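PDB 2OX7: YopX protein domain-containing protein from Enterococcus faecalis, which is of unknown function but belongs to the YopX family of proteins. Local coordinates for residues V21-D26 and Y65-S70; K6-D11 and E83-V88; E114-V119 and D129-I134; V88-K93 and H97-H102. One frame throughout, in Å; residues are numbered along the deposited sequence.

Contact 1: residues V21-D26 and Y65-S70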
loop_
_atom_site.group_PDB
_atom_site.type_symbol
_atom_site.label_atom_id
_atom_site.label_comp_id
_atom_site.label_asym_id
_atom_site.label_seq_id
_atom_site.Cartn_x
_atom_site.Cartn_y
_atom_site.Cartn_z
ATOM N N VAL A 21 -2.753 -24.755 15.183
ATOM C CA VAL A 21 -1.919 -24.814 16.405
ATOM C C VAL A 21 -2.004 -23.518 17.215
ATOM O O VAL A 21 -2.365 -22.461 16.673
ATOM C CB VAL A 21 -0.413 -25.098 16.092
ATOM C CG1 VAL A 21 -0.233 -26.348 15.215
ATOM C CG2 VAL A 21 0.311 -23.883 15.453
ATOM N N THR A 22 -1.654 -23.593 18.504
ATOM C CA THR A 22 -1.546 -22.391 19.329
ATOM C C THR A 22 -0.100 -22.211 19.749
ATOM O O THR A 22 0.417 -22.994 20.541
ATOM C CB THR A 22 -2.449 -22.476 20.580
ATOM O OG1 THR A 22 -3.797 -22.729 20.167
ATOM C CG2 THR A 22 -2.414 -21.172 21.371
ATOM N N PRO A 23 0.585 -21.197 19.198
ATOM C CA PRO A 23 1.989 -20.988 19.534
ATOM C C PRO A 23 2.131 -20.256 20.867
ATOM O O PRO A 23 1.342 -19.356 21.171
ATOM C CB PRO A 23 2.492 -20.116 18.374
ATOM C CG PRO A 23 1.299 -19.323 17.968
ATOM C CD PRO A 23 0.093 -20.184 18.235
ATOM N N LEU A 24 3.099 -20.676 21.690
ATOM C CA LEU A 24 3.282 -20.051 23.005
ATOM C C LEU A 24 4.638 -19.357 23.068
ATOM O O LEU A 24 5.666 -19.976 22.803
ATOM C CB LEU A 24 3.131 -21.088 24.145
ATOM C CG LEU A 24 1.729 -21.518 24.617
ATOM C CD1 LEU A 24 0.847 -22.039 23.509
ATOM C CD2 LEU A 24 1.835 -22.607 25.707
ATOM N N PHE A 25 4.628 -18.068 23.394
ATOM C CA PHE A 25 5.853 -17.267 23.411
ATOM C C PHE A 25 6.182 -16.808 24.816
ATOM O O PHE A 25 5.291 -16.570 25.647
ATOM C CB PHE A 25 5.719 -16.034 22.507
ATOM C CG PHE A 25 5.681 -16.369 21.055
ATOM C CD1 PHE A 25 6.806 -16.232 20.269
ATOM C CD2 PHE A 25 4.521 -16.877 20.484
ATOM C CE1 PHE A 25 6.781 -16.571 18.919
ATOM C CE2 PHE A 25 4.496 -17.225 19.141
ATOM C CZ PHE A 25 5.630 -17.080 18.367
ATOM N N ASP A 26 7.462 -16.634 25.085
ATOM C CA ASP A 26 7.811 -15.955 26.320
ATOM C C ASP A 26 7.677 -14.455 26.027
ATOM O O ASP A 26 7.149 -14.072 24.978
ATOM C CB ASP A 26 9.204 -16.375 26.799
ATOM C CG ASP A 26 10.297 -15.648 26.090
ATOM O OD1 ASP A 26 10.682 -14.566 26.593
ATOM O OD2 ASP A 26 10.773 -16.148 25.043
ATOM N N TYR A 65 9.943 -25.880 14.903
ATOM C CA TYR A 65 8.620 -25.511 14.396
ATOM C C TYR A 65 8.667 -24.100 13.840
ATOM O O TYR A 65 9.250 -23.205 14.463
ATOM C CB TYR A 65 7.571 -25.607 15.494
ATOM C CG TYR A 65 7.425 -26.999 16.072
ATOM C CD1 TYR A 65 6.534 -27.914 15.532
ATOM C CD2 TYR A 65 8.200 -27.400 17.168
ATOM C CE1 TYR A 65 6.405 -29.191 16.066
ATOM C CE2 TYR A 65 8.078 -28.667 17.709
ATOM C CZ TYR A 65 7.188 -29.561 17.157
ATOM O OH TYR A 65 7.062 -30.825 17.713
ATOM N N VAL A 66 8.073 -23.920 12.659
ATOM C CA VAL A 66 8.049 -22.621 11.984
ATOM C C VAL A 66 6.582 -22.210 11.923
ATOM O O VAL A 66 5.785 -22.916 11.301
ATOM C CB VAL A 66 8.635 -22.733 10.558
ATOM C CG1 VAL A 66 8.452 -21.430 9.780
ATOM C CG2 VAL A 66 10.124 -23.143 10.607
ATOM N N ILE A 67 6.224 -21.097 12.563
ATOM C CA ILE A 67 4.813 -20.665 12.628
ATOM C C ILE A 67 4.466 -19.745 11.448
ATOM O O ILE A 67 5.318 -18.938 11.008
ATOM C CB ILE A 67 4.494 -19.938 13.950
ATOM C CG1 ILE A 67 4.776 -20.849 15.142
ATOM C CG2 ILE A 67 3.018 -19.505 14.019
ATOM C CD1 ILE A 67 3.743 -21.968 15.343
HETATM N N MSE A 68 3.225 -19.889 10.956
HETATM C CA MSE A 68 2.696 -19.055 9.865
HETATM C C MSE A 68 1.282 -18.699 10.242
HETATM O O MSE A 68 0.536 -19.560 10.733
HETATM C CB MSE A 68 2.712 -19.810 8.533
HETATM C CG MSE A 68 4.111 -20.044 7.972
HETATM SE SE MSE A 68 4.090 -21.595 6.751
HETATM C CE MSE A 68 4.538 -23.005 8.080
ATOM N N GLN A 69 0.889 -17.442 9.998
ATOM C CA GLN A 69 -0.427 -17.001 10.406
ATOM C C GLN A 69 -1.328 -16.869 9.191
ATOM O O GLN A 69 -0.862 -16.553 8.094
ATOM C CB GLN A 69 -0.325 -15.639 11.124
ATOM C CG GLN A 69 -1.670 -15.162 11.648
ATOM C CD GLN A 69 -1.561 -13.935 12.577
ATOM O OE1 GLN A 69 -0.459 -13.480 12.904
ATOM N NE2 GLN A 69 -2.712 -13.448 13.036
ATOM N N SER A 70 -2.608 -17.104 9.399
ATOM C CA SER A 70 -3.593 -16.796 8.343
ATOM C C SER A 70 -3.676 -15.301 8.055
ATOM O O SER A 70 -3.751 -14.455 8.998
ATOM C CB SER A 70 -4.956 -17.310 8.722
ATOM O OG SER A 70 -5.956 -16.876 7.794
#
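Two strands of different antiparallel sheets face each other here, each outermost in its sheet within this chain: strand 21-25, in the sheet with 31-41 and 46-56, and strand 65-71, in the sheet that it forms with 7-11 and 16-19. Their backbones keep apart, Pro23 CA lying 7.5 Å from Ile67 CA, and no hydrogen bond joins the two segments, so side chains alone bridge them. Ile67 does the bridging from its side with one branch. Its CG1 stands anti to the carbonyl carbon (chi1 -59°), and the chain then turns again at chi2 (-74°), which carries the CD1 methyl to the opposing strand. There CD1 lies 3.8 Å from Pro23 CB and 3.9 Å from Val21 CG2. CG1 follows more loosely, 4.0 Å from Pro23 CB. Val21 and Ile67 meet at a slant rather than alongside. Phe7 of strand 7-11 packs against both Pro23 and Ile67, while Met31 of strand 31-41 adds a further contact to Ile67. With about 129 Å² buried in total and every touching atom a carbon, the contact is apolar and undirected: the delta methyl, backed by CG1, packs on Val21 and Pro23 by van der Waals contact and burial of carbon surface.

Contact 2: residues K6-D11 and E83-V88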
loop_
_atom_site.group_PDB
_atom_site.type_symbol
_atom_site.label_atom_id
_atom_site.label_comp_id
_atom_site.label_asym_id
_atom_site.label_seq_id
_atom_site.Cartn_x
_atom_site.Cartn_y
_atom_site.Cartn_z
ATOM N N LYS A 6 -5.166 -17.373 13.477
ATOM C CA LYS A 6 -5.188 -18.759 13.156
ATOM C C LYS A 6 -3.789 -19.084 12.679
ATOM O O LYS A 6 -3.218 -18.332 11.861
ATOM C CB LYS A 6 -6.245 -19.041 12.090
ATOM C CG LYS A 6 -6.322 -20.475 11.686
ATOM C CD LYS A 6 -7.539 -20.681 10.797
ATOM C CE LYS A 6 -7.969 -22.128 10.831
ATOM N NZ LYS A 6 -8.828 -22.347 12.052
ATOM N N PHE A 7 -3.221 -20.177 13.200
ATOM C CA PHE A 7 -1.836 -20.506 12.919
ATOM C C PHE A 7 -1.664 -21.931 12.450
ATOM O O PHE A 7 -2.401 -22.827 12.884
ATOM C CB PHE A 7 -0.935 -20.305 14.174
ATOM C CG PHE A 7 -0.982 -18.910 14.712
ATOM C CD1 PHE A 7 -0.192 -17.903 14.154
ATOM C CD2 PHE A 7 -1.840 -18.598 15.754
ATOM C CE1 PHE A 7 -0.270 -16.586 14.650
ATOM C CE2 PHE A 7 -1.933 -17.310 16.238
ATOM C CZ PHE A 7 -1.141 -16.300 15.685
ATOM N N ARG A 8 -0.668 -22.127 11.595
ATOM C CA ARG A 8 -0.186 -23.475 11.220
ATOM C C ARG A 8 1.318 -23.516 11.481
ATOM O O ARG A 8 1.976 -22.470 11.595
ATOM C CB ARG A 8 -0.492 -23.819 9.756
ATOM C CG ARG A 8 0.281 -22.974 8.767
ATOM C CD ARG A 8 -0.130 -23.236 7.338
ATOM N NE ARG A 8 0.749 -22.487 6.417
ATOM C CZ ARG A 8 0.581 -22.462 5.096
ATOM N NH1 ARG A 8 -0.448 -23.102 4.566
ATOM N NH2 ARG A 8 1.417 -21.758 4.328
ATOM N N ALA A 9 1.867 -24.727 11.600
ATOM C CA ALA A 9 3.284 -24.887 11.911
ATOM C C ALA A 9 3.904 -25.991 11.082
ATOM O O ALA A 9 3.299 -27.046 10.885
ATOM C CB ALA A 9 3.491 -25.198 13.372
ATOM N N TRP A 10 5.082 -25.713 10.556
ATOM C CA TRP A 10 5.833 -26.702 9.799
ATOM C C TRP A 10 6.816 -27.259 10.793
ATOM O O TRP A 10 7.580 -26.507 11.393
ATOM C CB TRP A 10 6.580 -26.040 8.659
ATOM C CG TRP A 10 7.498 -26.954 7.884
ATOM C CD1 TRP A 10 8.864 -26.859 7.800
ATOM C CD2 TRP A 10 7.118 -28.059 7.061
ATOM N NE1 TRP A 10 9.352 -27.845 6.978
ATOM C CE2 TRP A 10 8.307 -28.597 6.513
ATOM C CE3 TRP A 10 5.888 -28.640 6.721
ATOM C CZ2 TRP A 10 8.305 -29.692 5.641
ATOM C CZ3 TRP A 10 5.879 -29.740 5.884
ATOM C CH2 TRP A 10 7.094 -30.257 5.342
ATOM N N ASP A 11 6.743 -28.574 10.994
ATOM C CA ASP A 11 7.677 -29.292 11.871
ATOM C C ASP A 11 8.842 -29.698 10.994
ATOM O O ASP A 11 8.675 -30.525 10.117
ATOM C CB ASP A 11 6.974 -30.529 12.414
ATOM C CG ASP A 11 7.843 -31.355 13.369
ATOM O OD1 ASP A 11 9.093 -31.231 13.359
ATOM O OD2 ASP A 11 7.223 -32.120 14.145
ATOM N N GLU A 83 0.619 -17.044 5.473
ATOM C CA GLU A 83 2.023 -16.764 5.175
ATOM C C GLU A 83 2.675 -18.070 4.691
ATOM O O GLU A 83 2.387 -19.170 5.227
ATOM C CB GLU A 83 2.794 -16.356 6.433
ATOM C CG GLU A 83 2.310 -15.189 7.235
ATOM C CD GLU A 83 3.206 -15.017 8.486
ATOM O OE1 GLU A 83 2.907 -15.583 9.590
ATOM O OE2 GLU A 83 4.249 -14.351 8.324
ATOM N N GLY A 84 3.610 -17.938 3.753
ATOM C CA GLY A 84 4.328 -19.113 3.200
ATOM C C GLY A 84 3.614 -19.794 2.041
ATOM O O GLY A 84 4.234 -20.576 1.296
ATOM N N ASP A 85 2.317 -19.506 1.853
ATOM C CA ASP A 85 1.626 -20.037 0.687
ATOM C C ASP A 85 2.187 -19.510 -0.609
ATOM O O ASP A 85 2.730 -18.401 -0.674
ATOM C CB ASP A 85 0.111 -19.744 0.733
ATOM C CG ASP A 85 -0.661 -20.731 1.641
ATOM O OD1 ASP A 85 -0.156 -21.852 1.949
ATOM O OD2 ASP A 85 -1.810 -20.423 2.015
ATOM N N ILE A 86 1.980 -20.283 -1.672
ATOM C CA ILE A 86 2.354 -19.876 -3.042
ATOM C C ILE A 86 1.109 -19.813 -3.909
ATOM O O ILE A 86 0.314 -20.799 -3.963
ATOM C CB ILE A 86 3.412 -20.893 -3.643
ATOM C CG1 ILE A 86 4.702 -20.866 -2.804
ATOM C CG2 ILE A 86 3.594 -20.619 -5.170
ATOM C CD1 ILE A 86 5.634 -22.130 -3.006
ATOM N N LEU A 87 0.868 -18.642 -4.522
ATOM C CA LEU A 87 -0.362 -18.441 -5.318
ATOM C C LEU A 87 -0.027 -18.346 -6.790
ATOM O O LEU A 87 1.050 -17.841 -7.153
ATOM C CB LEU A 87 -1.065 -17.153 -4.905
ATOM C CG LEU A 87 -1.949 -17.233 -3.653
ATOM C CD1 LEU A 87 -1.226 -17.654 -2.387
ATOM C CD2 LEU A 87 -2.495 -15.825 -3.502
ATOM N N VAL A 88 -0.942 -18.809 -7.627
ATOM C CA VAL A 88 -0.820 -18.617 -9.066
ATOM C C VAL A 88 -2.071 -17.987 -9.619
ATOM O O VAL A 88 -3.164 -18.241 -9.106
ATOM C CB VAL A 88 -0.573 -19.942 -9.823
ATOM C CG1 VAL A 88 0.819 -20.421 -9.513
ATOM C CG2 VAL A 88 -1.667 -20.962 -9.517
#
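Arg8, on strand 7-11, reaches across to Glu83 and Asp85 with its side chain. CG sits between the backbone N and the carbonyl carbon (chi1 67°), and from CG to NE the extended chain carries the guanidinium to residues 83-85. NH1 and NH2 grip Asp85 end-on, each 2.9 Å from Asp85 OD1. That oxygen lies near the guanidinium plane, whereas the carboxylate plane is turned 79° from it; both nitrogens reach OD1 from the same face, NH1 on the syn side but tilted out of the plane, NH2 well above it. This buried salt bridge joins the sheet containing 7-11 to the four-stranded antiparallel sheet of 85-89, at the start of the latter strand. NH2 has a second acceptor, Glu83 O, also at 2.9 Å; all three bonds are bent, this one slightly more (131°). Asp85 is also held through OD2, which accepts from Phe82 N, while the Glu83 carboxylate turns to Gln69 N. Along the first strand, backbone hydrogen bonds pair Arg8 with Met68, then Trp10 with Val66.

Contact 3: residues E114-V119 and D129-I134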
loop_
_atom_site.group_PDB
_atom_site.type_symbol
_atom_site.label_atom_id
_atom_site.label_comp_id
_atom_site.label_asym_id
_atom_site.label_seq_id
_atom_site.Cartn_x
_atom_site.Cartn_y
_atom_site.Cartn_z
ATOM N N GLU A 114 4.907 -11.778 -3.075
ATOM C CA GLU A 114 6.252 -11.378 -3.479
ATOM C C GLU A 114 6.398 -11.296 -4.969
ATOM O O GLU A 114 5.968 -12.181 -5.707
ATOM C CB GLU A 114 7.295 -12.301 -2.823
ATOM C CG GLU A 114 7.492 -11.993 -1.346
ATOM C CD GLU A 114 8.821 -12.541 -0.776
ATOM O OE1 GLU A 114 9.255 -13.615 -1.214
ATOM O OE2 GLU A 114 9.433 -11.898 0.119
ATOM N N PHE A 115 6.971 -10.184 -5.436
ATOM C CA PHE A 115 7.273 -9.998 -6.861
ATOM C C PHE A 115 6.003 -9.845 -7.694
ATOM O O PHE A 115 5.875 -10.377 -8.817
ATOM C CB PHE A 115 8.196 -11.125 -7.401
ATOM C CG PHE A 115 9.264 -11.563 -6.410
ATOM C CD1 PHE A 115 9.805 -10.648 -5.480
ATOM C CD2 PHE A 115 9.721 -12.881 -6.397
ATOM C CE1 PHE A 115 10.779 -11.041 -4.553
ATOM C CE2 PHE A 115 10.695 -13.290 -5.477
ATOM C CZ PHE A 115 11.223 -12.363 -4.550
ATOM N N LEU A 116 5.018 -9.166 -7.112
ATOM C CA LEU A 116 3.814 -8.864 -7.866
ATOM C C LEU A 116 3.360 -7.465 -7.475
ATOM O O LEU A 116 3.101 -7.197 -6.296
ATOM C CB LEU A 116 2.717 -9.924 -7.612
ATOM C CG LEU A 116 1.398 -9.809 -8.391
ATOM C CD1 LEU A 116 1.521 -9.915 -9.890
ATOM C CD2 LEU A 116 0.448 -10.885 -7.898
ATOM N N ASP A 117 3.264 -6.615 -8.485
ATOM C CA ASP A 117 2.975 -5.196 -8.332
ATOM C C ASP A 117 1.473 -4.992 -8.319
ATOM O O ASP A 117 0.920 -4.311 -9.205
ATOM C CB ASP A 117 3.513 -4.415 -9.531
ATOM C CG ASP A 117 5.036 -4.238 -9.510
ATOM O OD1 ASP A 117 5.721 -4.615 -8.516
ATOM O OD2 ASP A 117 5.532 -3.667 -10.515
ATOM N N LEU A 118 0.818 -5.615 -7.344
ATOM C CA LEU A 118 -0.641 -5.475 -7.163
ATOM C C LEU A 118 -0.838 -5.344 -5.678
ATOM O O LEU A 118 -0.088 -5.910 -4.893
ATOM C CB LEU A 118 -1.398 -6.694 -7.704
ATOM C CG LEU A 118 -1.741 -6.859 -9.199
ATOM C CD1 LEU A 118 -2.545 -8.139 -9.406
ATOM C CD2 LEU A 118 -2.500 -5.630 -9.757
ATOM N N VAL A 119 -1.840 -4.592 -5.279
ATOM C CA VAL A 119 -2.208 -4.512 -3.886
ATOM C C VAL A 119 -2.705 -5.912 -3.507
ATOM O O VAL A 119 -3.582 -6.484 -4.154
ATOM C CB VAL A 119 -3.335 -3.461 -3.702
ATOM C CG1 VAL A 119 -3.883 -3.466 -2.283
ATOM C CG2 VAL A 119 -2.820 -2.006 -4.096
ATOM N N ASP A 129 -9.370 -13.686 -13.594
ATOM C CA ASP A 129 -9.232 -15.158 -13.431
ATOM C C ASP A 129 -8.961 -15.581 -11.969
ATOM O O ASP A 129 -9.142 -16.749 -11.613
ATOM C CB ASP A 129 -8.166 -15.770 -14.368
ATOM C CG ASP A 129 -8.512 -15.602 -15.834
ATOM O OD1 ASP A 129 -9.709 -15.594 -16.182
ATOM O OD2 ASP A 129 -7.563 -15.480 -16.623
ATOM N N GLY A 130 -8.557 -14.631 -11.129
ATOM C CA GLY A 130 -8.400 -14.952 -9.707
ATOM C C GLY A 130 -7.123 -15.755 -9.456
ATOM O O GLY A 130 -6.447 -16.169 -10.407
ATOM N N TYR A 131 -6.791 -15.938 -8.178
ATOM C CA TYR A 131 -5.547 -16.637 -7.742
ATOM C C TYR A 131 -5.929 -17.864 -6.934
ATOM O O TYR A 131 -6.940 -17.867 -6.183
ATOM C CB TYR A 131 -4.613 -15.745 -6.855
ATOM C CG TYR A 131 -3.925 -14.708 -7.666
ATOM C CD1 TYR A 131 -2.617 -14.921 -8.111
ATOM C CD2 TYR A 131 -4.603 -13.562 -8.097
ATOM C CE1 TYR A 131 -1.980 -13.989 -8.910
ATOM C CE2 TYR A 131 -3.957 -12.605 -8.907
ATOM C CZ TYR A 131 -2.655 -12.839 -9.315
ATOM O OH TYR A 131 -1.989 -11.959 -10.157
ATOM N N LEU A 132 -5.062 -18.860 -7.002
ATOM C CA LEU A 132 -5.261 -20.101 -6.263
ATOM C C LEU A 132 -4.004 -20.465 -5.487
ATOM O O LEU A 132 -2.921 -20.290 -5.998
ATOM C CB LEU A 132 -5.581 -21.208 -7.254
ATOM C CG LEU A 132 -6.996 -21.242 -7.864
ATOM C CD1 LEU A 132 -7.084 -22.370 -8.908
ATOM C CD2 LEU A 132 -8.021 -21.486 -6.747
ATOM N N VAL A 133 -4.172 -20.983 -4.276
ATOM C CA VAL A 133 -3.041 -21.505 -3.493
ATOM C C VAL A 133 -2.660 -22.870 -4.111
ATOM O O VAL A 133 -3.487 -23.786 -4.146
ATOM C CB VAL A 133 -3.433 -21.788 -2.072
ATOM C CG1 VAL A 133 -2.230 -22.409 -1.293
ATOM C CG2 VAL A 133 -3.831 -20.476 -1.356
ATOM N N ILE A 134 -1.411 -23.019 -4.515
ATOM C CA ILE A 134 -0.999 -24.302 -5.112
ATOM C C ILE A 134 0.130 -25.012 -4.345
ATOM O O ILE A 134 0.687 -26.003 -4.820
ATOM C CB ILE A 134 -0.669 -24.136 -6.563
ATOM C CG1 ILE A 134 0.487 -23.123 -6.761
ATOM C CG2 ILE A 134 -1.970 -23.919 -7.347
ATOM C CD1 ILE A 134 1.149 -23.308 -8.092
#
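Leu116 carries CG opposite its backbone N (chi1 -177°), while Tyr131 holds its ring anti to the carbonyl carbon (chi1 -73°); these settings send the two side chains at each other from opposite directions across a backbone gap of 12.2 Å between Leu116 CA and Tyr131 CA. They meet at the phenol end. Leu116 CD2 is 3.5 Å from Tyr131 OH and 3.9 Å from Tyr131 CZ, so this methyl branch touches both the hydroxyl and the ring carbon bearing it, approaching the ring obliquely. The other branch stays further back, with CD1 4.1 Å from Tyr131 OH. Leu118 adds a second methyl, CD1 at 3.9 Å from Tyr131 OH, its side chain slanting across the tyrosine. Both leucines belong to the irregular segment between strand 110-113 and helix 122-126, where Asp117 between them centres an inverse gamma turn. Tyr131 begins strand 131-136, and its ring also meets those of Trp113 and Tyr89. No hydrogen bond crosses between the segments. With Leu116 CD2 and Leu118 CD1 both lying near Tyr131 OH, the contact between these two segments, a modest 94 Å², is van der Waals packing of leucine methyls on the phenol end, with no directional bond.

Contact 4: residues V88-K93 and H97-H102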
loop_
_atom_site.group_PDB
_atom_site.type_symbol
_atom_site.label_atom_id
_atom_site.label_comp_id
_atom_site.label_asym_id
_atom_site.label_seq_id
_atom_site.Cartn_x
_atom_site.Cartn_y
_atom_site.Cartn_z
ATOM N N VAL A 88 -0.942 -18.809 -7.627
ATOM C CA VAL A 88 -0.820 -18.617 -9.066
ATOM C C VAL A 88 -2.071 -17.987 -9.619
ATOM O O VAL A 88 -3.164 -18.241 -9.106
ATOM C CB VAL A 88 -0.573 -19.942 -9.823
ATOM C CG1 VAL A 88 0.819 -20.421 -9.513
ATOM C CG2 VAL A 88 -1.667 -20.962 -9.517
ATOM N N TYR A 89 -1.915 -17.187 -10.662
ATOM C CA TYR A 89 -3.058 -16.643 -11.391
ATOM C C TYR A 89 -3.705 -17.726 -12.265
ATOM O O TYR A 89 -3.025 -18.395 -13.081
ATOM C CB TYR A 89 -2.585 -15.470 -12.261
ATOM C CG TYR A 89 -3.730 -14.743 -12.898
ATOM C CD1 TYR A 89 -4.634 -14.024 -12.127
ATOM C CD2 TYR A 89 -3.892 -14.750 -14.284
ATOM C CE1 TYR A 89 -5.697 -13.367 -12.710
ATOM C CE2 TYR A 89 -4.945 -14.094 -14.875
ATOM C CZ TYR A 89 -5.825 -13.370 -14.086
ATOM O OH TYR A 89 -6.893 -12.698 -14.674
ATOM N N ASP A 90 -5.009 -17.902 -12.119
ATOM C CA ASP A 90 -5.680 -19.088 -12.639
ATOM C C ASP A 90 -6.114 -18.876 -14.106
ATOM O O ASP A 90 -7.274 -19.048 -14.473
ATOM C CB ASP A 90 -6.816 -19.507 -11.699
ATOM C CG ASP A 90 -7.484 -20.811 -12.118
ATOM O OD1 ASP A 90 -6.759 -21.694 -12.635
ATOM O OD2 ASP A 90 -8.723 -20.955 -11.912
ATOM N N ALA A 91 -5.152 -18.466 -14.928
ATOM C CA ALA A 91 -5.411 -18.281 -16.364
ATOM C C ALA A 91 -5.433 -19.668 -16.993
ATOM O O ALA A 91 -4.762 -20.566 -16.490
ATOM C CB ALA A 91 -4.339 -17.404 -16.981
ATOM N N PRO A 92 -6.168 -19.845 -18.118
ATOM C CA PRO A 92 -6.206 -21.179 -18.754
ATOM C C PRO A 92 -4.775 -21.668 -19.007
ATOM O O PRO A 92 -3.938 -20.912 -19.494
ATOM C CB PRO A 92 -6.914 -20.906 -20.085
ATOM C CG PRO A 92 -7.786 -19.708 -19.782
ATOM C CD PRO A 92 -6.944 -18.850 -18.882
ATOM N N LYS A 93 -4.496 -22.903 -18.623
ATOM C CA LYS A 93 -3.153 -23.462 -18.753
ATOM C C LYS A 93 -2.832 -23.831 -20.196
ATOM O O LYS A 93 -3.615 -24.497 -20.860
ATOM C CB LYS A 93 -3.048 -24.735 -17.902
ATOM C CG LYS A 93 -1.686 -25.434 -17.934
ATOM C CD LYS A 93 -0.611 -24.654 -17.198
ATOM C CE LYS A 93 0.689 -25.441 -17.104
ATOM N NZ LYS A 93 1.318 -25.702 -18.452
ATOM N N HIS A 97 3.918 -23.852 -20.879
ATOM C CA HIS A 97 4.022 -22.520 -20.295
ATOM C C HIS A 97 3.613 -22.578 -18.822
ATOM O O HIS A 97 2.464 -22.893 -18.515
ATOM C CB HIS A 97 3.150 -21.533 -21.071
ATOM C CG HIS A 97 3.683 -21.201 -22.437
ATOM N ND1 HIS A 97 4.921 -20.618 -22.630
ATOM C CD2 HIS A 97 3.142 -21.349 -23.672
ATOM C CE1 HIS A 97 5.127 -20.440 -23.925
ATOM N NE2 HIS A 97 4.062 -20.868 -24.579
ATOM N N ARG A 98 4.553 -22.301 -17.924
ATOM C CA ARG A 98 4.230 -22.321 -16.500
ATOM C C ARG A 98 3.623 -20.985 -16.072
ATOM O O ARG A 98 4.092 -19.924 -16.474
ATOM C CB ARG A 98 5.467 -22.671 -15.676
ATOM C CG ARG A 98 6.027 -24.092 -15.965
ATOM C CD ARG A 98 5.237 -25.245 -15.286
ATOM N NE ARG A 98 6.132 -26.305 -14.813
ATOM C CZ ARG A 98 6.697 -27.237 -15.582
ATOM N NH1 ARG A 98 6.474 -27.272 -16.893
ATOM N NH2 ARG A 98 7.505 -28.144 -15.042
ATOM N N ARG A 99 2.567 -21.032 -15.263
ATOM C CA ARG A 99 1.958 -19.802 -14.771
ATOM C C ARG A 99 2.877 -19.204 -13.696
ATOM O O ARG A 99 3.605 -19.936 -13.052
ATOM C CB ARG A 99 0.541 -20.120 -14.286
ATOM C CG ARG A 99 -0.300 -20.655 -15.457
ATOM C CD ARG A 99 -1.753 -20.908 -15.132
ATOM N NE ARG A 99 -1.872 -22.033 -14.211
ATOM C CZ ARG A 99 -3.022 -22.605 -13.873
ATOM N NH1 ARG A 99 -4.156 -22.165 -14.388
ATOM N NH2 ARG A 99 -3.024 -23.608 -13.011
ATOM N N SER A 100 2.882 -17.881 -13.524
ATOM C CA SER A 100 3.839 -17.257 -12.593
ATOM C C SER A 100 3.348 -17.410 -11.160
ATOM O O SER A 100 2.154 -17.345 -10.900
ATOM C CB SER A 100 4.017 -15.778 -12.893
ATOM O OG SER A 100 2.742 -15.157 -12.818
HETATM N N MSE A 101 4.283 -17.594 -10.247
HETATM C CA MSE A 101 3.944 -17.967 -8.870
HETATM C C MSE A 101 4.441 -16.898 -7.938
HETATM O O MSE A 101 5.473 -16.278 -8.201
HETATM C CB MSE A 101 4.594 -19.298 -8.526
HETATM C CG MSE A 101 3.968 -20.415 -9.280
HETATM SE SE MSE A 101 4.898 -22.071 -9.042
HETATM C CE MSE A 101 3.841 -23.018 -10.329
ATOM N N HIS A 102 3.725 -16.675 -6.837
ATOM C CA HIS A 102 4.156 -15.670 -5.902
ATOM C C HIS A 102 3.906 -16.149 -4.488
ATOM O O HIS A 102 2.833 -16.625 -4.174
ATOM C CB HIS A 102 3.372 -14.376 -6.136
ATOM C CG HIS A 102 3.324 -13.988 -7.581
ATOM N ND1 HIS A 102 4.298 -13.228 -8.171
ATOM C CD2 HIS A 102 2.451 -14.314 -8.559
ATOM C CE1 HIS A 102 4.024 -13.078 -9.452
ATOM N NE2 HIS A 102 2.901 -13.717 -9.713
HETATM O O HOH W 1 4.054 -26.632 -18.132
#
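Arg99 NH1 donates to Ala91 O over 2.7 Å, with an N-H...O angle of 152° and the acceptor lying close to the guanidinium plane. The same nitrogen also makes a weak, bent bond of 3.2 Å to Asp90 OD1, part of a salt bridge in which the two flat groups are turned 65° apart. A bend at chi3 (-69°) turns the guanidinium toward these two acceptors. Nearer the backbone, Arg99 CD packs 3.5 Å from Tyr89 O. Asp90 has a second charged partner, Lys76, at OD2. Further out, Lys93 lays CD over one face of the guanidinium and gives NZ to His97 O at 3.0 Å, a donor well above the carbonyl plane. A water accepts from both Lys93 NZ and Arg98 NH1, linking these two cationic chains at the exposed end. Side-chain-to-carbonyl bonds thus join the irregular arms of a beta hairpin, the connection between antiparallel strands 85-89 and 101-107.

Contact 2 spans the longest interval of chain and encloses contact 1; contact 4 follows it, then contact 3. Contacts 1 and 2 have centres about 11 Å apart and share the sheet in which strands 7-11 and 65-71 are neighbours, with a probable hydrogen bond from Ser70 N to Lys6 O between them. Contacts 2, 3 and 4 all reach the four-stranded sheet, where strand 85-89 lies between 101-107 and 131-136; contacts 2 and 4 share Val88. Contacts 3 and 4, centres about 9 Å apart, are joined by a probable hydrogen bond from Asp90 N to Gly130 O, whereas contacts 1 and 4, centres about 30 Å apart, lie on opposite sides of the chain's centre. The centre of contact 2 lies about 3 Å from the chain's centre, where Arg8 bridges two sheets.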